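Local coordinates for protein Emp47p (form2) (Saccharomyces cerevisiae, PDB 2A6Z) that acts as a carbohydrate-binding cargo receptor in the secretion of glycoproteins and is required for EMP46 to leave the endoplasmic reticulum, at residues N24-E30 / K48-K54; I82-Q88 / Y193-A199; L16-V22 / L34-I39. All blocks are in the same frame, centred on the assembly; numbering follows the deposited sequence.

Interaction 1. Residues N24-E30 / K48-K54; sequences NNWQTGE and KGSLWLK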
loop_
_atom_site.group_PDB
_atom_site.type_symbol
_atom_site.label_atom_id
_atom_site.label_comp_id
_atom_site.label_asym_id
_atom_site.label_seq_id
_atom_site.Cartn_x
_atom_site.Cartn_y
_atom_site.Cartn_z
ATOM N N ASN A 24 8.843 -15.177 7.156
ATOM C CA ASN A 24 9.131 -14.823 8.532
ATOM C C ASN A 24 9.448 -13.359 8.744
ATOM O O ASN A 24 9.390 -12.901 9.863
ATOM C CB ASN A 24 10.299 -15.706 9.034
ATOM C CG ASN A 24 11.257 -14.971 9.949
ATOM O OD1 ASN A 24 11.149 -15.075 11.190
ATOM N ND2 ASN A 24 12.231 -14.227 9.406
ATOM N N ASN A 25 9.760 -12.607 7.665
ATOM C CA ASN A 25 10.023 -11.186 7.816
ATOM C C ASN A 25 8.734 -10.331 7.766
ATOM O O ASN A 25 8.857 -9.113 7.929
ATOM C CB ASN A 25 11.029 -10.720 6.759
ATOM C CG ASN A 25 10.705 -10.960 5.305
ATOM O OD1 ASN A 25 10.076 -11.994 4.947
ATOM N ND2 ASN A 25 11.122 -10.028 4.443
ATOM N N TRP A 26 7.590 -10.958 7.620
ATOM C CA TRP A 26 6.296 -10.254 7.561
ATOM C C TRP A 26 5.373 -10.740 8.645
ATOM O O TRP A 26 5.448 -11.898 9.129
ATOM C CB TRP A 26 5.586 -10.527 6.216
ATOM C CG TRP A 26 6.291 -9.857 5.067
ATOM C CD1 TRP A 26 7.384 -10.339 4.388
ATOM C CD2 TRP A 26 5.985 -8.590 4.459
ATOM N NE1 TRP A 26 7.777 -9.454 3.398
ATOM C CE2 TRP A 26 6.925 -8.365 3.417
ATOM C CE3 TRP A 26 5.011 -7.635 4.694
ATOM C CZ2 TRP A 26 6.891 -7.222 2.631
ATOM C CZ3 TRP A 26 4.965 -6.488 3.911
ATOM C CH2 TRP A 26 5.908 -6.278 2.889
ATOM N N GLN A 27 4.412 -9.860 9.022
ATOM C CA GLN A 27 3.414 -10.195 10.029
ATOM C C GLN A 27 2.030 -9.838 9.490
ATOM O O GLN A 27 1.761 -8.691 9.128
ATOM C CB GLN A 27 3.726 -9.409 11.321
ATOM C CG GLN A 27 2.688 -9.712 12.454
ATOM C CD GLN A 27 2.790 -11.146 12.857
ATOM O OE1 GLN A 27 3.863 -11.560 13.277
ATOM N NE2 GLN A 27 1.680 -11.865 12.710
ATOM N N THR A 28 1.121 -10.798 9.452
ATOM C CA THR A 28 -0.282 -10.546 9.179
ATOM C C THR A 28 -0.977 -10.052 10.427
ATOM O O THR A 28 -0.577 -10.364 11.565
ATOM C CB THR A 28 -1.005 -11.788 8.652
ATOM O OG1 THR A 28 -0.754 -12.901 9.564
ATOM C CG2 THR A 28 -0.551 -12.236 7.280
ATOM N N GLY A 29 -2.061 -9.299 10.220
ATOM C CA GLY A 29 -2.860 -8.811 11.332
ATOM C C GLY A 29 -4.334 -8.899 10.968
ATOM O O GLY A 29 -4.733 -8.975 9.797
ATOM N N GLU A 30 -5.131 -8.792 12.007
ATOM C CA GLU A 30 -6.578 -8.749 11.883
ATOM C C GLU A 30 -6.940 -10.058 11.195
ATOM O O GLU A 30 -6.438 -11.093 11.689
ATOM C CB GLU A 30 -7.205 -7.467 11.324
ATOM C CG GLU A 30 -6.862 -6.263 12.160
ATOM C CD GLU A 30 -5.385 -5.857 12.057
ATOM O OE1 GLU A 30 -4.956 -5.817 10.885
ATOM O OE2 GLU A 30 -4.783 -5.593 13.101
ATOM N N LYS A 48 -11.282 -6.914 7.657
ATOM C CA LYS A 48 -10.101 -6.080 7.695
ATOM C C LYS A 48 -8.875 -6.976 7.789
ATOM O O LYS A 48 -8.896 -8.006 8.428
ATOM C CB LYS A 48 -10.080 -5.078 8.857
ATOM C CG LYS A 48 -11.180 -4.029 8.753
ATOM C CD LYS A 48 -11.237 -3.068 9.921
ATOM C CE LYS A 48 -12.106 -1.867 9.593
ATOM N NZ LYS A 48 -12.470 -1.063 10.794
ATOM N N GLY A 49 -7.786 -6.513 7.158
ATOM C CA GLY A 49 -6.548 -7.300 7.180
ATOM C C GLY A 49 -5.370 -6.354 7.046
ATOM O O GLY A 49 -5.461 -5.289 6.406
ATOM N N SER A 50 -4.222 -6.758 7.619
ATOM C CA SER A 50 -2.975 -6.019 7.495
ATOM C C SER A 50 -1.819 -6.961 7.229
ATOM O O SER A 50 -1.841 -8.140 7.592
ATOM C CB SER A 50 -2.695 -5.150 8.716
ATOM O OG SER A 50 -2.539 -5.970 9.854
ATOM N N LEU A 51 -0.779 -6.399 6.644
ATOM C CA LEU A 51 0.427 -7.159 6.290
ATOM C C LEU A 51 1.596 -6.183 6.356
ATOM O O LEU A 51 1.647 -5.270 5.498
ATOM C CB LEU A 51 0.264 -7.773 4.934
ATOM C CG LEU A 51 1.503 -8.497 4.366
ATOM C CD1 LEU A 51 1.873 -9.705 5.214
ATOM C CD2 LEU A 51 1.263 -8.871 2.916
ATOM N N TRP A 52 2.477 -6.285 7.342
ATOM C CA TRP A 52 3.552 -5.361 7.551
ATOM C C TRP A 52 4.872 -6.089 7.711
ATOM O O TRP A 52 4.935 -7.195 8.276
ATOM C CB TRP A 52 3.353 -4.568 8.812
ATOM C CG TRP A 52 2.196 -3.592 8.858
ATOM C CD1 TRP A 52 0.907 -3.874 9.224
ATOM C CD2 TRP A 52 2.237 -2.179 8.551
ATOM N NE1 TRP A 52 0.131 -2.716 9.151
ATOM C CE2 TRP A 52 0.926 -1.673 8.758
ATOM C CE3 TRP A 52 3.278 -1.301 8.152
ATOM C CZ2 TRP A 52 0.624 -0.331 8.549
ATOM C CZ3 TRP A 52 2.950 0.040 7.950
ATOM C CH2 TRP A 52 1.633 0.499 8.149
ATOM N N LEU A 53 5.960 -5.441 7.312
ATOM C CA LEU A 53 7.298 -5.946 7.621
ATOM C C LEU A 53 7.527 -5.861 9.132
ATOM O O LEU A 53 7.184 -4.877 9.785
ATOM C CB LEU A 53 8.362 -5.156 6.842
ATOM C CG LEU A 53 8.457 -5.684 5.388
ATOM C CD1 LEU A 53 8.883 -4.598 4.417
ATOM C CD2 LEU A 53 9.404 -6.874 5.310
ATOM N N LYS A 54 8.165 -6.943 9.669
ATOM C CA LYS A 54 8.489 -6.927 11.094
ATOM C C LYS A 54 9.578 -5.956 11.510
ATOM O O LYS A 54 9.586 -5.508 12.673
ATOM C CB LYS A 54 8.919 -8.349 11.500
ATOM C CG LYS A 54 7.770 -9.317 11.539
ATOM C CD LYS A 54 8.295 -10.670 12.001
ATOM C CE LYS A 54 7.290 -11.798 11.927
ATOM N NZ LYS A 54 8.010 -13.080 12.334
HETATM O O HOH W 1 0.090 -6.842 10.559
#
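Ser50 OG gives its proton to Glu30 OE1, 2.6 Å away, meeting the carboxylate on its syn side and 17° out of its plane. The same hydroxyl accepts from water 1, which donates its other proton to Gln27 O. Glu30 OE1 also takes a bond from Asn100 and OE2 a salt bridge from Lys96, so both carboxylate oxygens are held. This polar cluster lies on an antiparallel pair at the margin of one sheet of the legume-lectin-like beta sandwich, where 26-30 is the outermost strand and 48-54 separates it from strand 192-200. The hydrogen-bonded pairs are Gln27 with Trp52 and Gly29 with Ser50; Gln27 N reaches Trp52 O at 2.8 Å. Ser50, Gln27 and Trp52 share one face of the sheet, with Trp52 stacked on Trp85, while Thr28 and Leu51 lie on the other. At the far end Leu53 lies over one face of the Trp26 indole, Leu53 CG 3.5 Å from the centroid of its six-membered ring, a CH-pi contact. Leu51 CG comes to 3.6 Å from Trp26 CE3, obliquely. With CG beside the backbone N (chi1 -70°), the indole swings back toward the neighbouring strand, and its NE1 bonds to Ser12 O. Beyond the last bridge, Lys54 N meets Asn25 O almost straight (176° at the hydrogen), and the extended Lys54 chain carries NZ to Asn24 O at 2.8 Å, tilted from the carbonyl plane.

Interaction 2. Residues I82-Q88 / Y193-A199; sequences ISFWFVQ and YRIGVTA
Phe86 and Tyr193 lie diagonally across two antiparallel strands in an offset stack, ring centroids 4.2 Å apart and planes only 8° from parallel. CG of Phe86 stands anti to its own N (chi1 178°) and that of Tyr193 beside its N (chi1 -73°); these different rotamers bring the two rings together. Tyr193 is sandwiched: Phe86 CE2 covers one face and Gln88 CG the other, 3.6 Å from the ring centroid. Water 2 joins the ends of Gln88 and Tyr193, accepting from Gln88 NE2 and donating to Tyr193 OH, which also bonds to Pro189 O. Further along the same face Val197 CG2 touches Phe84 CE1 at 3.5 Å, obliquely to the ring, and also packs on Ile82 CG1. Ile82 and Ala199 meet Phe211, Val197 meets Ile213 and Ile195 meets Phe218 of strand 210-220 in the second sheet of the lectin sandwich, while Phe84 meets Trp67 and Phe69 of strand 63-72. On the other face Trp85 and Thr198 run roughly perpendicular: Thr198 OG1 sits at the indole edge, in the ring plane and 2.8 Å from Trp85 NE1. One rung of the backbone ladder is weak, Gly196 N to Trp85 O at 3.5 Å. Since Thr198 OG1 also bonds to the carbonyl of Tyr99, its proton must go there; the hydroxyl thus accepts and donates at once, its rotation is fixed, and the buried indole N-H is satisfied.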
loop_
_atom_site.group_PDB
_atom_site.type_symbol
_atom_site.label_atom_id
_atom_site.label_comp_id
_atom_site.label_asym_id
_atom_site.label_seq_id
_atom_site.Cartn_x
_atom_site.Cartn_y
_atom_site.Cartn_z
ATOM N N ILE A 82 -7.901 -0.136 -0.210
ATOM C CA ILE A 82 -6.594 -0.766 0.124
ATOM C C ILE A 82 -5.564 0.364 0.184
ATOM O O ILE A 82 -5.536 1.230 -0.694
ATOM C CB ILE A 82 -6.213 -1.899 -0.857
ATOM C CG1 ILE A 82 -4.870 -2.550 -0.471
ATOM C CG2 ILE A 82 -6.203 -1.460 -2.327
ATOM C CD1 ILE A 82 -4.554 -3.824 -1.202
ATOM N N SER A 83 -4.783 0.334 1.246
ATOM C CA SER A 83 -3.765 1.374 1.490
ATOM C C SER A 83 -2.391 0.745 1.619
ATOM O O SER A 83 -2.177 -0.270 2.298
ATOM C CB SER A 83 -4.070 2.069 2.799
ATOM O OG SER A 83 -5.140 2.994 2.679
ATOM N N PHE A 84 -1.426 1.399 0.964
ATOM C CA PHE A 84 -0.011 1.023 0.983
ATOM C C PHE A 84 0.741 2.109 1.728
ATOM O O PHE A 84 0.559 3.283 1.435
ATOM C CB PHE A 84 0.540 0.861 -0.445
ATOM C CG PHE A 84 -0.260 -0.102 -1.280
ATOM C CD1 PHE A 84 0.091 -1.434 -1.361
ATOM C CD2 PHE A 84 -1.373 0.329 -2.020
ATOM C CE1 PHE A 84 -0.632 -2.328 -2.120
ATOM C CE2 PHE A 84 -2.134 -0.556 -2.744
ATOM C CZ PHE A 84 -1.738 -1.899 -2.805
ATOM N N TRP A 85 1.554 1.702 2.702
ATOM C CA TRP A 85 2.090 2.641 3.673
ATOM C C TRP A 85 3.622 2.716 3.637
ATOM O O TRP A 85 4.283 1.684 3.443
ATOM C CB TRP A 85 1.695 2.205 5.086
ATOM C CG TRP A 85 0.212 2.086 5.293
ATOM C CD1 TRP A 85 -0.542 0.950 5.122
ATOM C CD2 TRP A 85 -0.689 3.128 5.709
ATOM N NE1 TRP A 85 -1.883 1.221 5.415
ATOM C CE2 TRP A 85 -1.975 2.533 5.783
ATOM C CE3 TRP A 85 -0.530 4.484 6.045
ATOM C CZ2 TRP A 85 -3.122 3.263 6.177
ATOM C CZ3 TRP A 85 -1.656 5.181 6.439
ATOM C CH2 TRP A 85 -2.935 4.583 6.501
ATOM N N PHE A 86 4.127 3.892 3.898
ATOM C CA PHE A 86 5.551 4.139 4.119
ATOM C C PHE A 86 5.621 5.224 5.213
ATOM O O PHE A 86 5.501 6.392 4.906
ATOM C CB PHE A 86 6.205 4.558 2.795
ATOM C CG PHE A 86 7.695 4.892 2.940
ATOM C CD1 PHE A 86 8.596 3.832 3.079
ATOM C CD2 PHE A 86 8.179 6.201 2.934
ATOM C CE1 PHE A 86 9.969 4.067 3.207
ATOM C CE2 PHE A 86 9.518 6.431 3.043
ATOM C CZ PHE A 86 10.421 5.362 3.164
ATOM N N VAL A 87 5.727 4.775 6.464
ATOM C CA VAL A 87 5.448 5.689 7.581
ATOM C C VAL A 87 6.477 5.506 8.733
ATOM O O VAL A 87 6.880 4.379 9.027
ATOM C CB VAL A 87 4.013 5.520 8.152
ATOM C CG1 VAL A 87 2.962 5.788 7.048
ATOM C CG2 VAL A 87 3.762 4.146 8.734
ATOM N N GLN A 88 6.835 6.602 9.358
ATOM C CA GLN A 88 7.839 6.511 10.446
ATOM C C GLN A 88 7.178 6.049 11.723
ATOM O O GLN A 88 6.213 6.636 12.185
ATOM C CB GLN A 88 8.440 7.883 10.703
ATOM C CG GLN A 88 9.236 8.526 9.651
ATOM C CD GLN A 88 9.599 9.955 10.087
ATOM O OE1 GLN A 88 10.247 10.142 11.123
ATOM N NE2 GLN A 88 9.143 10.916 9.286
ATOM N N TYR A 193 11.347 3.506 8.922
ATOM C CA TYR A 193 10.044 3.471 8.301
ATOM C C TYR A 193 9.439 2.095 8.265
ATOM O O TYR A 193 10.124 1.074 8.062
ATOM C CB TYR A 193 10.113 4.007 6.840
ATOM C CG TYR A 193 10.302 5.486 6.782
ATOM C CD1 TYR A 193 11.514 6.140 7.013
ATOM C CD2 TYR A 193 9.187 6.290 6.450
ATOM C CE1 TYR A 193 11.594 7.509 6.949
ATOM C CE2 TYR A 193 9.284 7.644 6.372
ATOM C CZ TYR A 193 10.479 8.300 6.592
ATOM O OH TYR A 193 10.575 9.649 6.534
ATOM N N ARG A 194 8.135 2.093 8.467
ATOM C CA ARG A 194 7.321 0.899 8.425
ATOM C C ARG A 194 6.636 0.816 7.059
ATOM O O ARG A 194 6.139 1.806 6.555
ATOM C CB ARG A 194 6.276 0.902 9.554
ATOM C CG ARG A 194 6.823 1.251 10.914
ATOM C CD ARG A 194 8.072 0.491 11.331
ATOM N NE ARG A 194 7.888 -0.956 11.300
ATOM C CZ ARG A 194 8.479 -1.775 12.161
ATOM N NH1 ARG A 194 9.279 -1.375 13.125
ATOM N NH2 ARG A 194 8.238 -3.078 12.027
ATOM N N ILE A 195 6.642 -0.396 6.483
ATOM C CA ILE A 195 6.180 -0.680 5.131
ATOM C C ILE A 195 5.168 -1.784 5.241
ATOM O O ILE A 195 5.434 -2.838 5.864
ATOM C CB ILE A 195 7.388 -1.112 4.252
ATOM C CG1 ILE A 195 8.352 0.059 4.066
ATOM C CG2 ILE A 195 6.910 -1.707 2.938
ATOM C CD1 ILE A 195 9.730 -0.388 3.609
ATOM N N GLY A 196 3.983 -1.561 4.659
ATOM C CA GLY A 196 2.943 -2.572 4.751
ATOM C C GLY A 196 1.741 -2.150 3.935
ATOM O O GLY A 196 1.730 -1.126 3.261
ATOM N N VAL A 197 0.741 -2.985 4.009
ATOM C CA VAL A 197 -0.504 -2.830 3.252
ATOM C C VAL A 197 -1.663 -3.248 4.149
ATOM O O VAL A 197 -1.558 -4.193 4.929
ATOM C CB VAL A 197 -0.479 -3.598 1.919
ATOM C CG1 VAL A 197 -0.262 -5.107 2.164
ATOM C CG2 VAL A 197 -1.721 -3.353 1.090
ATOM N N THR A 198 -2.764 -2.492 4.055
ATOM C CA THR A 198 -3.926 -2.745 4.893
ATOM C C THR A 198 -5.150 -2.577 4.000
ATOM O O THR A 198 -5.153 -1.839 3.005
ATOM C CB THR A 198 -3.989 -1.779 6.088
ATOM O OG1 THR A 198 -4.160 -0.440 5.645
ATOM C CG2 THR A 198 -2.724 -1.845 6.919
ATOM N N ALA A 199 -6.252 -3.230 4.382
ATOM C CA ALA A 199 -7.478 -3.074 3.559
ATOM C C ALA A 199 -8.686 -3.370 4.433
ATOM O O ALA A 199 -8.623 -4.053 5.449
ATOM C CB ALA A 199 -7.494 -3.955 2.326
HETATM O O HOH W 2 7.950 11.061 6.925
#

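Interaction 3. Residues L16-V22 / L34-I39; sequences LINTRKV and LEEGRI
Leu34 supplies much of the apolar contact. Its CD2 rests on the backbone of the 16-22 loop, 3.4 Å from Lys21 N and equally close to the carbonyl carbon of Arg20, while its CB meets Val22 CG2 at 4.0 Å as the two side chains pass each other pointing opposite ways. CG of Leu34 is anti to the backbone N (chi1 176°), which lays CD2 against the loop backbone. Leu16 comes in from the other end of the loop, CD1 touching Ile39 CG1 at 3.7 Å and CD2 reaching out to the tip of Leu34. Two turns face each other here: a type I turn from Leu16 to Thr19, and a type II turn from Glu35 to Arg38 that makes a tight beta hairpin of strands 33-35 and 38-40, at the edge of the second sheet of the lectin sandwich. Gly37 takes the third place of the hairpin turn, at a positive phi (79°) that would jam a side chain against the preceding carbonyl. Its bare CA instead points a hydrogen at Leu16 O, 3.3 Å away and nearly straight (160°); that oxygen also closes its own turn on Thr19 N. No direct hydrogen bond crosses the contact. Water 3 bridges instead, accepting from Gly37 N at 2.8 Å and lying 2.7 Å from Thr19 O; Glu36 OE1 is near too, and the acceptors around the water outnumber its protons. Val22 N, buried by the contact, has no partner. Arg38 turns away, with NH1 bonded to Glu36 O and NE in a salt bridge to Glu212.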
loop_
_atom_site.group_PDB
_atom_site.type_symbol
_atom_site.label_atom_id
_atom_site.label_comp_id
_atom_site.label_asym_id
_atom_site.label_seq_id
_atom_site.Cartn_x
_atom_site.Cartn_y
_atom_site.Cartn_z
ATOM N N LEU A 16 4.129 -15.294 -3.808
ATOM C CA LEU A 16 3.482 -16.239 -2.900
ATOM C C LEU A 16 2.919 -17.455 -3.618
ATOM O O LEU A 16 2.310 -18.317 -2.938
ATOM C CB LEU A 16 2.381 -15.502 -2.098
ATOM C CG LEU A 16 2.881 -14.394 -1.157
ATOM C CD1 LEU A 16 1.686 -13.562 -0.794
ATOM C CD2 LEU A 16 3.565 -15.052 0.033
ATOM N N ILE A 17 3.079 -17.576 -4.894
ATOM C CA ILE A 17 2.395 -18.602 -5.687
ATOM C C ILE A 17 2.473 -20.004 -5.124
ATOM O O ILE A 17 1.519 -20.775 -5.086
ATOM C CB ILE A 17 2.868 -18.544 -7.160
ATOM C CG1 ILE A 17 1.972 -19.429 -8.052
ATOM C CG2 ILE A 17 4.351 -18.827 -7.329
ATOM C CD1 ILE A 17 2.154 -19.159 -9.500
ATOM N N ASN A 18 3.621 -20.374 -4.584
ATOM C CA ASN A 18 3.674 -21.775 -4.063
ATOM C C ASN A 18 4.047 -21.712 -2.616
ATOM O O ASN A 18 4.586 -22.673 -2.052
ATOM C CB ASN A 18 4.660 -22.533 -4.954
ATOM C CG ASN A 18 4.062 -22.965 -6.282
ATOM O OD1 ASN A 18 2.908 -23.384 -6.418
ATOM N ND2 ASN A 18 4.855 -22.880 -7.350
ATOM N N THR A 19 3.806 -20.606 -1.929
ATOM C CA THR A 19 4.230 -20.438 -0.552
ATOM C C THR A 19 3.220 -20.939 0.424
ATOM O O THR A 19 2.013 -20.675 0.326
ATOM C CB THR A 19 4.460 -18.927 -0.335
ATOM O OG1 THR A 19 5.528 -18.542 -1.248
ATOM C CG2 THR A 19 4.829 -18.632 1.083
ATOM N N ARG A 20 3.754 -21.707 1.409
ATOM C CA ARG A 20 2.840 -22.419 2.329
ATOM C C ARG A 20 2.703 -21.702 3.653
ATOM O O ARG A 20 1.780 -22.051 4.408
ATOM C CB ARG A 20 3.354 -23.875 2.483
ATOM C CG ARG A 20 3.462 -24.629 1.140
ATOM C CD ARG A 20 3.824 -26.096 1.304
ATOM N NE ARG A 20 4.722 -26.642 0.289
ATOM C CZ ARG A 20 5.007 -27.920 0.082
ATOM N NH1 ARG A 20 4.464 -28.877 0.809
ATOM N NH2 ARG A 20 5.854 -28.280 -0.878
ATOM N N LYS A 21 3.595 -20.804 4.011
ATOM C CA LYS A 21 3.532 -20.089 5.279
ATOM C C LYS A 21 3.943 -18.634 4.994
ATOM O O LYS A 21 4.822 -18.372 4.171
ATOM C CB LYS A 21 4.494 -20.681 6.286
ATOM C CG LYS A 21 4.175 -20.576 7.778
ATOM C CD LYS A 21 3.753 -19.191 8.235
ATOM C CE LYS A 21 2.327 -19.093 8.755
ATOM N NZ LYS A 21 1.306 -18.617 7.766
ATOM N N VAL A 22 3.335 -17.675 5.688
ATOM C CA VAL A 22 3.797 -16.305 5.512
ATOM C C VAL A 22 5.289 -16.169 5.822
ATOM O O VAL A 22 5.749 -16.648 6.841
ATOM C CB VAL A 22 3.018 -15.374 6.467
ATOM C CG1 VAL A 22 3.542 -13.947 6.326
ATOM C CG2 VAL A 22 1.542 -15.489 6.188
ATOM N N LEU A 34 -2.836 -16.127 4.604
ATOM C CA LEU A 34 -2.298 -16.752 3.393
ATOM C C LEU A 34 -3.252 -17.837 2.896
ATOM O O LEU A 34 -3.662 -18.711 3.675
ATOM C CB LEU A 34 -0.921 -17.326 3.683
ATOM C CG LEU A 34 -0.231 -18.114 2.563
ATOM C CD1 LEU A 34 0.067 -17.189 1.390
ATOM C CD2 LEU A 34 1.036 -18.757 3.086
ATOM N N GLU A 35 -3.655 -17.755 1.676
ATOM C CA GLU A 35 -4.510 -18.677 0.983
ATOM C C GLU A 35 -3.713 -19.104 -0.246
ATOM O O GLU A 35 -2.485 -18.762 -0.318
ATOM C CB GLU A 35 -5.876 -18.060 0.661
ATOM C CG GLU A 35 -6.597 -17.499 1.887
ATOM C CD GLU A 35 -6.763 -18.570 2.969
ATOM O OE1 GLU A 35 -6.513 -19.752 2.624
ATOM O OE2 GLU A 35 -7.115 -18.227 4.126
ATOM N N GLU A 36 -4.231 -19.875 -1.167
ATOM C CA GLU A 36 -3.542 -20.447 -2.273
ATOM C C GLU A 36 -2.902 -19.372 -3.153
ATOM O O GLU A 36 -3.455 -18.726 -4.028
ATOM C CB GLU A 36 -4.336 -21.317 -3.241
ATOM C CG GLU A 36 -3.486 -21.904 -4.360
ATOM C CD GLU A 36 -2.101 -22.429 -4.069
ATOM O OE1 GLU A 36 -1.499 -22.205 -2.994
ATOM O OE2 GLU A 36 -1.528 -23.078 -4.981
ATOM N N GLY A 37 -1.599 -19.215 -2.925
ATOM C CA GLY A 37 -0.840 -18.300 -3.754
ATOM C C GLY A 37 -0.963 -16.844 -3.452
ATOM O O GLY A 37 -0.417 -16.041 -4.242
ATOM N N ARG A 38 -1.609 -16.435 -2.368
ATOM C CA ARG A 38 -1.747 -14.995 -2.142
ATOM C C ARG A 38 -2.164 -14.765 -0.710
ATOM O O ARG A 38 -2.752 -15.638 -0.059
ATOM C CB ARG A 38 -2.834 -14.417 -3.085
ATOM C CG ARG A 38 -4.210 -15.007 -2.773
ATOM C CD ARG A 38 -4.939 -15.516 -3.974
ATOM N NE ARG A 38 -6.317 -15.846 -3.668
ATOM C CZ ARG A 38 -6.854 -16.904 -3.105
ATOM N NH1 ARG A 38 -6.098 -17.907 -2.694
ATOM N NH2 ARG A 38 -8.167 -16.978 -2.932
ATOM N N ILE A 39 -1.895 -13.559 -0.188
ATOM C CA ILE A 39 -2.411 -13.148 1.113
ATOM C C ILE A 39 -3.682 -12.366 0.884
ATOM O O ILE A 39 -3.704 -11.345 0.173
ATOM C CB ILE A 39 -1.366 -12.402 1.958
ATOM C CG1 ILE A 39 -0.253 -13.364 2.389
ATOM C CG2 ILE A 39 -2.022 -11.671 3.141
ATOM C CD1 ILE A 39 0.956 -12.687 3.020
HETATM O O HOH W 3 -0.065 -20.937 -1.345
#

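Interactions 1 and 2 belong to the same sheet, their centres about 10 Å apart, because strand 48-58 lies directly beside strand 192-200. Leu51 O and Val197 N, 2.9 Å apart, probably form one of the bonds that join them, and Trp52 CH2 packs on Trp85 CB at 3.5 Å. Interaction 3 lies at the edge of the other sheet, about 13 Å between centres from interaction 1. The two touch through Leu51 CD1 with Ile39 CD1 (3.8 Å) and Thr28 CG2 with Val22 CG2 (4.0 Å), so the face of Thr28 and Leu51 looks toward the hairpin and the 16-22 loop. Interactions 2 and 3 do not touch; their nearest atoms are about 7 Å apart.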